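Local coordinates for protein prephenate dehydrogenase (Aquifex aeolicus, PDB 2G5C) that probably catalyses the NAD-dependent oxidative decarboxylation of prephenate to 3-(4-hydroxyphenyl)pyruvate, a step in tyrosine biosynthesis, at residues I228-R231 with D232-L235; L68-V72 with R73-E77; A263-E266 with L267-Y270; L255-L258 with I259-E262; N35-S38 with I39-V43. One frame throughout, in Å; residues are numbered along the deposited sequence.

Contact 1 of 5, residues I228-R231 with D232-L235; sequences IMWR and DIFL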
# COMPACT_ATOMS: atom_id res chain seq x y z
N ILE A 228 8.44 16.24 -7.44
CA ILE A 228 8.10 17.29 -8.39
C ILE A 228 6.84 16.94 -9.16
O ILE A 228 5.94 17.78 -9.29
CB ILE A 228 9.27 17.55 -9.38
CG1 ILE A 228 10.40 18.31 -8.69
CG2 ILE A 228 8.77 18.34 -10.58
CD1 ILE A 228 10.98 17.61 -7.47
N MSE A 229 6.76 15.72 -9.67
CA MSE A 229 5.58 15.29 -10.42
C MSE A 229 4.33 15.41 -9.57
O MSE A 229 3.32 15.96 -10.01
CB MSE A 229 5.73 13.84 -10.91
CG MSE A 229 4.52 13.33 -11.69
SE MSE A 229 4.67 11.50 -12.34
CE MSE A 229 3.68 10.60 -10.95
N TRP A 230 4.39 14.91 -8.34
CA TRP A 230 3.24 14.98 -7.46
C TRP A 230 2.90 16.40 -7.04
O TRP A 230 1.73 16.71 -6.80
CB TRP A 230 3.42 14.03 -6.26
CG TRP A 230 3.18 12.62 -6.70
CD1 TRP A 230 4.12 11.67 -7.00
CD2 TRP A 230 1.92 12.06 -7.08
NE1 TRP A 230 3.52 10.55 -7.54
CE2 TRP A 230 2.17 10.77 -7.61
CE3 TRP A 230 0.60 12.52 -7.03
CZ2 TRP A 230 1.14 9.94 -8.09
CZ3 TRP A 230 -0.42 11.70 -7.50
CH2 TRP A 230 -0.14 10.42 -8.03
N ARG A 231 3.90 17.27 -6.95
CA ARG A 231 3.63 18.67 -6.60
C ARG A 231 2.81 19.26 -7.74
O ARG A 231 1.90 20.06 -7.53
CB ARG A 231 4.91 19.49 -6.48
CG ARG A 231 4.64 20.99 -6.36
CD ARG A 231 5.81 21.83 -6.83
NE ARG A 231 6.00 21.75 -8.27
CZ ARG A 231 7.05 22.25 -8.92
NH1 ARG A 231 8.01 22.86 -8.24
NH2 ARG A 231 7.14 22.14 -10.24
N ASP A 232 3.15 18.86 -8.96
CA ASP A 232 2.45 19.36 -10.14
C ASP A 232 1.04 18.77 -10.22
O ASP A 232 0.08 19.47 -10.50
CB ASP A 232 3.24 19.04 -11.41
CG ASP A 232 4.62 19.69 -11.42
OD1 ASP A 232 4.76 20.78 -10.84
OD2 ASP A 232 5.55 19.12 -12.03
N ILE A 233 0.93 17.47 -9.95
CA ILE A 233 -0.37 16.82 -9.99
C ILE A 233 -1.29 17.44 -8.94
O ILE A 233 -2.44 17.75 -9.23
CB ILE A 233 -0.24 15.30 -9.75
CG1 ILE A 233 0.49 14.66 -10.94
CG2 ILE A 233 -1.61 14.67 -9.56
CD1 ILE A 233 0.72 13.17 -10.80
N PHE A 234 -0.79 17.61 -7.72
CA PHE A 234 -1.60 18.19 -6.65
C PHE A 234 -2.03 19.61 -6.99
O PHE A 234 -3.10 20.06 -6.57
CB PHE A 234 -0.84 18.16 -5.31
CG PHE A 234 -0.63 16.77 -4.76
CD1 PHE A 234 -1.56 15.76 -5.01
CD2 PHE A 234 0.47 16.49 -3.96
CE1 PHE A 234 -1.39 14.48 -4.47
CE2 PHE A 234 0.64 15.21 -3.41
CZ PHE A 234 -0.28 14.21 -3.67
N LEU A 235 -1.21 20.33 -7.76
CA LEU A 235 -1.56 21.69 -8.17
C LEU A 235 -2.58 21.64 -9.30
O LEU A 235 -3.62 22.29 -9.25
CB LEU A 235 -0.33 22.46 -8.66
CG LEU A 235 -0.67 23.77 -9.40
CD1 LEU A 235 -1.26 24.78 -8.44
CD2 LEU A 235 0.58 24.34 -10.07

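Contact 2 of 5, residues L68-V72 with R73-E77; sequences LSSPV and RTFRE. With NAD (nicotinamide-adenine-dinucleotide), chain E.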
# COMPACT_ATOMS: atom_id res chain seq x y z
N LEU A 68 3.10 14.13 -26.62
CA LEU A 68 3.64 14.91 -25.51
C LEU A 68 3.91 13.95 -24.36
O LEU A 68 2.99 13.36 -23.78
CB LEU A 68 2.64 16.00 -25.11
CG LEU A 68 2.31 16.99 -26.23
CD1 LEU A 68 1.26 17.97 -25.74
CD2 LEU A 68 3.57 17.72 -26.66
N SER A 69 5.19 13.79 -24.03
CA SER A 69 5.61 12.88 -22.99
C SER A 69 6.56 13.54 -22.00
O SER A 69 7.36 12.88 -21.34
CB SER A 69 6.29 11.67 -23.63
OG SER A 69 5.51 11.19 -24.70
N SER A 70 6.47 14.86 -21.91
CA SER A 70 7.29 15.64 -20.99
C SER A 70 6.40 15.97 -19.78
O SER A 70 5.25 15.55 -19.72
CB SER A 70 7.76 16.93 -21.67
OG SER A 70 6.66 17.65 -22.21
N PRO A 71 6.94 16.70 -18.79
CA PRO A 71 6.10 17.02 -17.64
C PRO A 71 4.87 17.84 -18.05
O PRO A 71 4.96 18.73 -18.90
CB PRO A 71 7.05 17.80 -16.74
CG PRO A 71 8.36 17.10 -17.00
CD PRO A 71 8.35 16.98 -18.51
N VAL A 72 3.72 17.54 -17.46
CA VAL A 72 2.50 18.26 -17.81
C VAL A 72 2.68 19.78 -17.70
O VAL A 72 2.07 20.54 -18.45
CB VAL A 72 1.31 17.82 -16.91
CG1 VAL A 72 0.14 18.79 -17.08
CG2 VAL A 72 0.87 16.42 -17.31
N ARG A 73 3.53 20.22 -16.78
CA ARG A 73 3.79 21.64 -16.61
C ARG A 73 4.35 22.27 -17.88
O ARG A 73 4.25 23.47 -18.07
CB ARG A 73 4.79 21.87 -15.47
CG ARG A 73 4.20 21.83 -14.07
CD ARG A 73 3.34 23.06 -13.77
NE ARG A 73 2.95 23.12 -12.36
CZ ARG A 73 3.80 23.36 -11.36
NH1 ARG A 73 5.09 23.58 -11.60
NH2 ARG A 73 3.36 23.39 -10.11
N THR A 74 4.94 21.45 -18.74
CA THR A 74 5.55 21.95 -19.97
C THR A 74 4.64 21.92 -21.20
O THR A 74 4.97 22.51 -22.23
CB THR A 74 6.83 21.16 -20.33
OG1 THR A 74 6.49 19.81 -20.67
CG2 THR A 74 7.79 21.16 -19.15
N PHE A 75 3.51 21.25 -21.08
CA PHE A 75 2.58 21.13 -22.19
C PHE A 75 2.11 22.46 -22.78
O PHE A 75 2.19 22.67 -23.99
CB PHE A 75 1.37 20.30 -21.77
CG PHE A 75 1.66 18.82 -21.63
CD1 PHE A 75 2.96 18.36 -21.42
CD2 PHE A 75 0.62 17.89 -21.67
CE1 PHE A 75 3.22 17.00 -21.27
CE2 PHE A 75 0.87 16.53 -21.52
CZ PHE A 75 2.17 16.08 -21.32
N ARG A 76 1.62 23.36 -21.93
CA ARG A 76 1.12 24.64 -22.42
C ARG A 76 2.17 25.46 -23.17
O ARG A 76 1.88 26.02 -24.23
CB ARG A 76 0.53 25.45 -21.26
CG ARG A 76 -0.74 24.84 -20.67
CD ARG A 76 -1.32 25.72 -19.57
NE ARG A 76 -2.57 25.20 -19.02
CZ ARG A 76 -2.68 24.13 -18.23
NH1 ARG A 76 -1.60 23.44 -17.88
NH2 ARG A 76 -3.86 23.75 -17.79
N GLU A 77 3.39 25.54 -22.62
CA GLU A 77 4.47 26.29 -23.26
C GLU A 77 4.89 25.67 -24.59
O GLU A 77 5.11 26.38 -25.57
CB GLU A 77 5.68 26.37 -22.33
CG GLU A 77 6.15 25.01 -21.83
CD GLU A 77 7.39 25.09 -20.96
OE1 GLU A 77 8.49 25.32 -21.50
OE2 GLU A 77 7.26 24.94 -19.72
PA NAD E . 10.89 11.16 -17.29
O1A NAD E . 11.41 9.80 -17.48
O2A NAD E . 11.54 11.98 -16.20
O5B NAD E . 10.99 11.89 -18.70
C5B NAD E . 10.58 13.21 -18.84
C4B NAD E . 11.37 13.86 -19.96
O4B NAD E . 10.92 15.19 -20.00
C3B NAD E . 12.89 13.94 -19.68
O3B NAD E . 13.66 13.27 -20.66
C2B NAD E . 13.14 15.45 -19.59
O2B NAD E . 14.42 15.89 -19.99
C1B NAD E . 12.00 15.95 -20.45
N9A NAD E . 11.61 17.36 -20.36
C8A NAD E . 11.46 18.17 -19.26
N7A NAD E . 11.08 19.39 -19.67
C5A NAD E . 10.97 19.38 -21.01
C6A NAD E . 10.61 20.34 -21.98
N6A NAD E . 10.28 21.57 -21.62
N1A NAD E . 10.60 19.99 -23.33
C2A NAD E . 10.94 18.70 -23.73
N3A NAD E . 11.30 17.75 -22.79
C4A NAD E . 11.30 18.10 -21.46
O3 NAD E . 9.28 11.15 -17.00
PN NAD E . 8.25 10.01 -17.46
O1N NAD E . 8.69 9.48 -18.76
O2N NAD E . 8.13 9.03 -16.35
O5D NAD E . 6.80 10.70 -17.61
C5D NAD E . 6.55 11.70 -18.58
C4D NAD E . 5.07 12.13 -18.63
O4D NAD E . 4.23 10.99 -18.59
C3D NAD E . 4.55 13.07 -17.53
O3D NAD E . 3.85 14.15 -18.15
C2D NAD E . 3.62 12.24 -16.67
O2D NAD E . 2.52 12.98 -16.14
C1D NAD E . 3.21 11.11 -17.62
N1N NAD E . 3.00 9.76 -17.00
C2N NAD E . 4.01 9.22 -16.22
C3N NAD E . 3.85 7.96 -15.63
C7N NAD E . 4.95 7.40 -14.78
O7N NAD E . 4.75 6.16 -14.22
N7N NAD E . 6.09 8.02 -14.56
C4N NAD E . 2.63 7.25 -15.85
C5N NAD E . 1.61 7.81 -16.65
C6N NAD E . 1.81 9.07 -17.23
O HOH W 1 1.07 22.96 -18.93

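Contact 3 of 5, residues A263-E266 with L267-Y270; sequences AEEE and LVEY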
# COMPACT_ATOMS: atom_id res chain seq x y z
N ALA A 263 -18.03 1.19 19.69
CA ALA A 263 -19.22 0.58 19.09
C ALA A 263 -18.74 -0.74 18.51
O ALA A 263 -18.53 -0.86 17.31
CB ALA A 263 -19.77 1.46 17.99
N GLU A 264 -18.57 -1.73 19.38
CA GLU A 264 -18.06 -3.04 18.97
C GLU A 264 -18.72 -3.69 17.76
O GLU A 264 -18.02 -4.16 16.86
CB GLU A 264 -18.07 -4.00 20.17
CG GLU A 264 -19.42 -4.24 20.81
CD GLU A 264 -20.09 -5.51 20.31
OE1 GLU A 264 -19.44 -6.27 19.56
OE2 GLU A 264 -21.26 -5.76 20.68
N GLU A 265 -20.05 -3.70 17.70
CA GLU A 265 -20.75 -4.31 16.58
C GLU A 265 -20.71 -3.45 15.32
O GLU A 265 -20.52 -3.97 14.22
CB GLU A 265 -22.21 -4.61 16.95
CG GLU A 265 -23.12 -4.99 15.78
CD GLU A 265 -22.70 -6.27 15.08
OE1 GLU A 265 -22.01 -7.10 15.70
OE2 GLU A 265 -23.09 -6.46 13.91
N GLU A 266 -20.87 -2.14 15.47
CA GLU A 266 -20.85 -1.27 14.31
C GLU A 266 -19.45 -1.25 13.69
O GLU A 266 -19.30 -1.11 12.48
CB GLU A 266 -21.28 0.15 14.66
CG GLU A 266 -21.71 0.95 13.42
CD GLU A 266 -22.29 2.31 13.75
OE1 GLU A 266 -22.68 2.52 14.91
OE2 GLU A 266 -22.36 3.17 12.85
N LEU A 267 -18.43 -1.38 14.54
CA LEU A 267 -17.05 -1.37 14.05
C LEU A 267 -16.81 -2.60 13.18
O LEU A 267 -16.27 -2.50 12.08
CB LEU A 267 -16.06 -1.34 15.21
CG LEU A 267 -14.57 -1.21 14.87
CD1 LEU A 267 -14.35 -0.12 13.85
CD2 LEU A 267 -13.76 -0.92 16.13
N VAL A 268 -17.23 -3.77 13.67
CA VAL A 268 -17.04 -4.98 12.88
C VAL A 268 -17.79 -4.88 11.55
O VAL A 268 -17.28 -5.31 10.52
CB VAL A 268 -17.46 -6.26 13.66
CG1 VAL A 268 -18.95 -6.24 13.98
CG2 VAL A 268 -17.12 -7.50 12.84
N GLU A 269 -18.98 -4.29 11.56
CA GLU A 269 -19.74 -4.17 10.32
C GLU A 269 -19.05 -3.23 9.33
O GLU A 269 -19.09 -3.46 8.12
CB GLU A 269 -21.15 -3.64 10.59
CG GLU A 269 -21.99 -4.51 11.49
CD GLU A 269 -23.32 -3.87 11.80
OE1 GLU A 269 -23.33 -2.69 12.19
OE2 GLU A 269 -24.36 -4.56 11.66
N TYR A 270 -18.42 -2.18 9.85
CA TYR A 270 -17.72 -1.22 9.02
C TYR A 270 -16.57 -1.93 8.31
O TYR A 270 -16.36 -1.78 7.10
CB TYR A 270 -17.16 -0.10 9.90
CG TYR A 270 -16.35 0.95 9.18
CD1 TYR A 270 -16.89 2.20 8.87
CD2 TYR A 270 -15.01 0.71 8.84
CE1 TYR A 270 -16.12 3.19 8.25
CE2 TYR A 270 -14.24 1.69 8.22
CZ TYR A 270 -14.80 2.93 7.93
OH TYR A 270 -14.02 3.90 7.36

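Contact 4 of 5, residues L255-L258 with I259-E262; sequences LKEL and IVRE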
# COMPACT_ATOMS: atom_id res chain seq x y z
N LEU A 255 -14.69 6.13 11.21
CA LEU A 255 -14.02 4.98 11.82
C LEU A 255 -13.51 5.36 13.22
O LEU A 255 -13.75 4.64 14.20
CB LEU A 255 -12.84 4.53 10.94
CG LEU A 255 -12.02 3.34 11.45
CD1 LEU A 255 -12.94 2.15 11.69
CD2 LEU A 255 -10.95 2.98 10.43
N LYS A 256 -12.82 6.49 13.31
CA LYS A 256 -12.29 6.97 14.58
C LYS A 256 -13.38 7.02 15.65
O LYS A 256 -13.18 6.57 16.77
CB LYS A 256 -11.68 8.36 14.42
CG LYS A 256 -11.14 8.96 15.71
CD LYS A 256 -10.58 10.35 15.47
CE LYS A 256 -11.65 11.32 15.01
NZ LYS A 256 -11.06 12.65 14.64
N GLU A 257 -14.53 7.59 15.29
CA GLU A 257 -15.64 7.71 16.21
C GLU A 257 -16.15 6.36 16.70
O GLU A 257 -16.49 6.21 17.87
CB GLU A 257 -16.79 8.50 15.57
CG GLU A 257 -16.46 9.99 15.43
CD GLU A 257 -15.90 10.57 16.71
OE1 GLU A 257 -16.57 10.46 17.77
OE2 GLU A 257 -14.78 11.13 16.68
N LEU A 258 -16.21 5.37 15.81
CA LEU A 258 -16.66 4.05 16.22
C LEU A 258 -15.71 3.51 17.28
O LEU A 258 -16.11 2.76 18.17
CB LEU A 258 -16.71 3.09 15.03
CG LEU A 258 -17.71 3.43 13.91
CD1 LEU A 258 -17.67 2.34 12.86
CD2 LEU A 258 -19.12 3.54 14.49
N ILE A 259 -14.45 3.91 17.20
CA ILE A 259 -13.45 3.47 18.16
C ILE A 259 -13.56 4.25 19.47
O ILE A 259 -13.49 3.67 20.56
CB ILE A 259 -12.02 3.63 17.59
CG1 ILE A 259 -11.86 2.74 16.36
CG2 ILE A 259 -11.00 3.28 18.65
CD1 ILE A 259 -10.59 2.98 15.55
N VAL A 260 -13.73 5.56 19.36
CA VAL A 260 -13.85 6.41 20.54
C VAL A 260 -14.98 5.95 21.46
O VAL A 260 -14.81 5.90 22.68
CB VAL A 260 -14.12 7.87 20.14
CG1 VAL A 260 -14.61 8.66 21.36
CG2 VAL A 260 -12.84 8.50 19.59
N ARG A 261 -16.13 5.61 20.89
CA ARG A 261 -17.25 5.18 21.73
C ARG A 261 -17.36 3.66 21.86
O ARG A 261 -18.32 3.15 22.43
CB ARG A 261 -18.57 5.75 21.21
CG ARG A 261 -19.03 5.27 19.84
CD ARG A 261 -20.41 5.85 19.58
NE ARG A 261 -21.11 5.27 18.45
CZ ARG A 261 -20.92 5.62 17.18
NH1 ARG A 261 -20.04 6.56 16.87
NH2 ARG A 261 -21.63 5.03 16.22
N GLU A 262 -16.36 2.96 21.35
CA GLU A 262 -16.33 1.51 21.42
C GLU A 262 -17.61 0.84 20.91
O GLU A 262 -18.20 0.02 21.60
CB GLU A 262 -16.04 1.09 22.87
CG GLU A 262 -14.61 1.44 23.32
CD GLU A 262 -14.46 1.53 24.83
OE1 GLU A 262 -14.95 0.62 25.53
OE2 GLU A 262 -13.83 2.50 25.31
O HOH W 2 -18.51 8.77 18.69

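Contact 5 of 5, residues N35-S38 with I39-V43; sequences NPES and ISKAV. With NAD (nicotinamide-adenine-dinucleotide), chain E.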
# COMPACT_ATOMS: atom_id res chain seq x y z
N ASN A 35 17.08 18.03 -22.63
CA ASN A 35 18.30 17.39 -22.17
C ASN A 35 19.06 16.70 -23.29
O ASN A 35 18.56 15.77 -23.92
CB ASN A 35 17.98 16.37 -21.08
CG ASN A 35 19.18 15.53 -20.68
OD1 ASN A 35 20.19 16.06 -20.22
ND2 ASN A 35 19.08 14.22 -20.86
N PRO A 36 20.29 17.16 -23.56
CA PRO A 36 21.15 16.61 -24.62
C PRO A 36 21.31 15.10 -24.50
O PRO A 36 21.20 14.37 -25.49
CB PRO A 36 22.48 17.35 -24.40
CG PRO A 36 22.04 18.66 -23.84
CD PRO A 36 20.97 18.26 -22.85
N GLU A 37 21.58 14.64 -23.28
CA GLU A 37 21.77 13.23 -22.99
C GLU A 37 20.58 12.35 -23.35
O GLU A 37 20.75 11.20 -23.78
CB GLU A 37 22.09 13.05 -21.50
CG GLU A 37 23.57 13.01 -21.18
CD GLU A 37 24.25 11.78 -21.75
OE1 GLU A 37 23.74 10.66 -21.53
OE2 GLU A 37 25.30 11.93 -22.41
N SER A 38 19.37 12.87 -23.18
CA SER A 38 18.16 12.12 -23.50
C SER A 38 18.16 11.76 -24.98
O SER A 38 17.89 10.62 -25.37
CB SER A 38 16.91 12.94 -23.16
OG SER A 38 16.91 13.33 -21.80
N ILE A 39 18.47 12.76 -25.81
CA ILE A 39 18.51 12.57 -27.25
C ILE A 39 19.61 11.58 -27.66
O ILE A 39 19.35 10.57 -28.30
CB ILE A 39 18.77 13.91 -27.97
CG1 ILE A 39 17.73 14.95 -27.53
CG2 ILE A 39 18.74 13.71 -29.48
CD1 ILE A 39 16.29 14.55 -27.79
N SER A 40 20.84 11.89 -27.26
CA SER A 40 22.00 11.05 -27.59
C SER A 40 21.79 9.58 -27.25
O SER A 40 21.97 8.71 -28.09
CB SER A 40 23.23 11.58 -26.85
OG SER A 40 23.02 11.59 -25.45
N LYS A 41 21.40 9.31 -26.00
CA LYS A 41 21.17 7.94 -25.58
C LYS A 41 20.04 7.29 -26.36
O LYS A 41 20.15 6.14 -26.79
CB LYS A 41 20.85 7.89 -24.08
CG LYS A 41 22.05 8.10 -23.18
CD LYS A 41 21.74 7.63 -21.76
CE LYS A 41 23.01 7.53 -20.93
NZ LYS A 41 22.74 6.93 -19.59
N ALA A 42 18.95 8.03 -26.55
CA ALA A 42 17.80 7.51 -27.28
C ALA A 42 18.19 7.11 -28.70
O ALA A 42 17.67 6.13 -29.24
CB ALA A 42 16.69 8.55 -27.31
N VAL A 43 19.10 7.87 -29.29
CA VAL A 43 19.56 7.59 -30.64
C VAL A 43 20.41 6.33 -30.66
O VAL A 43 20.25 5.47 -31.53
CB VAL A 43 20.40 8.76 -31.21
CG1 VAL A 43 20.89 8.41 -32.60
CG2 VAL A 43 19.56 10.03 -31.25
PA NAD E . 10.89 11.16 -17.29
O1A NAD E . 11.41 9.80 -17.48
O2A NAD E . 11.54 11.98 -16.20
O5B NAD E . 10.99 11.89 -18.70
C5B NAD E . 10.58 13.21 -18.84
C4B NAD E . 11.37 13.86 -19.96
O4B NAD E . 10.92 15.19 -20.00
C3B NAD E . 12.89 13.94 -19.68
O3B NAD E . 13.66 13.27 -20.66
C2B NAD E . 13.14 15.45 -19.59
O2B NAD E . 14.42 15.89 -19.99
C1B NAD E . 12.00 15.95 -20.45
N9A NAD E . 11.61 17.36 -20.36
C8A NAD E . 11.46 18.17 -19.26
N7A NAD E . 11.08 19.39 -19.67
C5A NAD E . 10.97 19.38 -21.01
C6A NAD E . 10.61 20.34 -21.98
N6A NAD E . 10.28 21.57 -21.62
N1A NAD E . 10.60 19.99 -23.33
C2A NAD E . 10.94 18.70 -23.73
N3A NAD E . 11.30 17.75 -22.79
C4A NAD E . 11.30 18.10 -21.46
O3 NAD E . 9.28 11.15 -17.00
PN NAD E . 8.25 10.01 -17.46
O1N NAD E . 8.69 9.48 -18.76
O2N NAD E . 8.13 9.03 -16.35
O5D NAD E . 6.80 10.70 -17.61
C5D NAD E . 6.55 11.70 -18.58
C4D NAD E . 5.07 12.13 -18.63
O4D NAD E . 4.23 10.99 -18.59
C3D NAD E . 4.55 13.07 -17.53
O3D NAD E . 3.85 14.15 -18.15
C2D NAD E . 3.62 12.24 -16.67
O2D NAD E . 2.52 12.98 -16.14
C1D NAD E . 3.21 11.11 -17.62
N1N NAD E . 3.00 9.76 -17.00
C2N NAD E . 4.01 9.22 -16.22
C3N NAD E . 3.85 7.96 -15.63
C7N NAD E . 4.95 7.40 -14.78
O7N NAD E . 4.75 6.16 -14.22
N7N NAD E . 6.09 8.02 -14.56
C4N NAD E . 2.63 7.25 -15.85
C5N NAD E . 1.61 7.81 -16.65
C6N NAD E . 1.81 9.07 -17.23

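Contact 1 of 5, residues I228-R231 with D232-L235
Ile233 lays its outermost methyl over one face of Trp230: CD1 sits 3.8 Å from the centroid of the six-membered ring and only 11° off the ring normal, a clear CH-pi contact. The side chain gets there by staying stretched from CG1 to CD1 (chi2 178°), which carries it alongside the indole in the same direction. The same methyl also meets Met229, one turn earlier, with Ile233 CD1 3.9 Å from CG of Met229, modelled as selenomethionine. Next to this, Trp230 CE3 comes to 3.8 Å from Phe234 CE1, the two ring planes inclined at 47°. The backbone is just as snug, Phe234 N bonding to Trp230 O at 2.8 Å. This is the inward face of helix 227-236 in the dimerization domain: Trp230 stacks on His188 of helix 173-201, Phe234 leans on Ala189 of the same helix, and Leu271 of the second subunit packs against Trp230. Met229 comes close to the bound NAD, and it is a cofactor-contacting residue in known complexes of this protein. The arginine side of the helix is looser, polar and partly exposed, though Val268 of the second subunit packs on Arg231. Arg231 turns its guanidinium back so that NE and NH2 both point at Asp232 OD1, a salt bridge with NH2 at 2.8 Å, although the position of that oxygen is less certain. OD1 lies in the guanidinium plane at its edge, while the carboxylate itself is turned well out of that plane. Arg73 bridges to the same oxygen. Farther out, the exposed Ile228 lies alongside the aspartate, its CG2 3.6 Å from Asp232 OD2.

Contact 2 of 5, residues L68-V72 with R73-E77
Phe75 folds back over residues 68-72, which lead into its helix. CB starts 3.4 Å from Val72 O. Next, CD1 comes to 3.2 Å from Pro71 O, and CE1 points at Ser70 O at 2.9 Å, near the ring plane. At the tip, CZ lies 3.8 Å from Leu68 CB, which covers one face, while Val72 CA covers the opposite one; both are CH-pi contacts. Beside the ring, Thr74 holds the turn. Its OG1 sits between the backbone N and the carbonyl carbon (chi1 67°), close enough to donate to Pro71 O at 2.6 Å, in the carbonyl plane and on a lone pair; Thr74 N reaches that same oxygen from above the plane. Thr74 OG1 in turn accepts from Ser70 OG at 2.7 Å. A valine in place of Thr74 would probably leave the Ser70 hydroxyl without its acceptor and Pro71 O with the amide bond alone, freeing the turn to shift. That matters here because the ribose hydroxyl O3D of NAD donates to Ser70 O at 2.5 Å. The arrangement is the strand-to-helix connection after strand 65-68, the first half of a Rossmann-type beta-alpha-beta unit, whose loop lines the dinucleotide site.

Contact 3 of 5, residues A263-E266 with L267-Y270
Glu265 and Glu269 swing their carboxylates together on the exposed side of the helix, with OE2 of Glu265 3.2 Å from OE2 of Glu269. The two planes are turned 67° apart, so the groups do not lie flat against each other. Glu265 bends at its second torsion (chi2 63°), which bends its head toward the following turn; its OE2 thereby also touches Glu269 CG at 3.3 Å. Two acceptors this close are expected to repel if both are charged, and the proximity probably raises the affinity of one of them for a proton. Glu266 leaves the backbone in a different direction: its carboxylate plane stands at 79° to that of Glu269, with OE1 of Glu266 5.9 Å from OE1 of Glu269, and it pairs with Arg261 instead. Under these heads the helix starts just after Ala263, its N-cap residue, whose O takes the amide of Leu267 at 2.8 Å, nearly along the C=O axis. One turn on, Tyr270 N bonds to Glu266 O at 3.0 Å. Leu267 and Tyr270 both face helix 238-260, resting on Leu255, so that the start of helix 264-279 packs back against its predecessor; the second subunit adds Arg231, which packs on Leu267 and Val268.

Contact 4 of 5, residues L255-L258 with I259-E262
Arg261 and Glu257 are tied through both backbone and water. Among the backbone bonds, Arg261 N reaches Glu257 O at 3.1 Å and nearly straight (167°), Val260 N meets Lys256 O at 2.8 Å in the carbonyl plane, and Ile259 N shares itself between Leu255 O at 3.2 Å and a weak bond to Lys256 O. Charge plays a mediated part: Glu257 OE1 and Arg261 NH1 stand 5.3 Å apart, and a water spans them, donating to OE1 at 2.7 Å and accepting from NH1 at 3.2 Å. That water lies in the plane of the guanidinium, at its edge. The other terminal nitrogen, NH2, makes a salt bridge with Glu266. Leu258 runs beside the arginine in the same direction and packs a methyl against the guanidinium, its CD2 3.4 Å from Arg261 NH2. Apolar contact is lighter, Leu255 CG approaching Ile259 CD1 at 4.4 Å; both leucines also lean on Tyr270 of helix 264-279. Arg261 leaves helical geometry, and Glu262 follows with a positive phi of 52°. With Glu262 N bonded to Ile259 O and Ala263 N turned to Leu258 O, the ending of helix 238-260 is a Schellman motif with Glu262 as its C-prime residue.

Contact 5 of 5, residues N35-S38 with I39-V43
Pro36 O takes the amide of Ser40 at 3.1 Å in an almost straight bond (175°), the first full helical bond between 35-38 and 39-43, just after the N-cap residue Asn35. The next two follow in step: Lys41 N to Glu37 O at 3.0 Å and Ala42 N to Ser38 O, also 3.0 Å. Glu37 O carries a second donor, Ser40 OG at 2.8 Å. With OG set between backbone N and carbonyl carbon (chi1 58°), the hydroxyl turns back along the helix and reaches the oxygen from above its plane, on the same face as the lysine amide. Replacing Ser40 by an alanine would probably leave Glu37 O gripped by the Lys41 amide alone. The acidic side chain crosses the lysine's aliphatic chain at a slant, Glu37 OE1 touching Lys41 CE at 3.3 Å, whereas Lys41 NZ stays 4.3 Å from Glu37 OE1, beyond a salt bridge. Facing the cofactor, Ser38 OG makes a weak bond, 3.4 Å long, to O3B on the adenosine ribose of NAD. Helix 36-44 is the link of the beta-alpha-beta unit between strands 28-32 and 50-52; Ile39 touches Asp33, just past the first strand, and Ala42 touches Val9 and Ile48.

Along the chain the order is contact 5, 2, 1, 4, 3. Contacts 5 and 2, centres about 18 Å apart, belong to helix 36-44 and to helix 72-85 with the loop before it, in the nucleotide-binding domain, and both touch the same NAD. Contact 1, on helix 227-236, lies about 13 Å from contact 2 between centres and joins it directly through Arg73 and Asp232, so the dimerization domain meets the cofactor domain here. The centres of contacts 4 and 3 are about 9 Å apart, on the ending of helix 238-260 and the beginning of helix 264-279. They lie 45 Å or more from the centres of contacts 2 and 5, yet both touch the second subunit, as contact 1 does, and thus belong to the dimer.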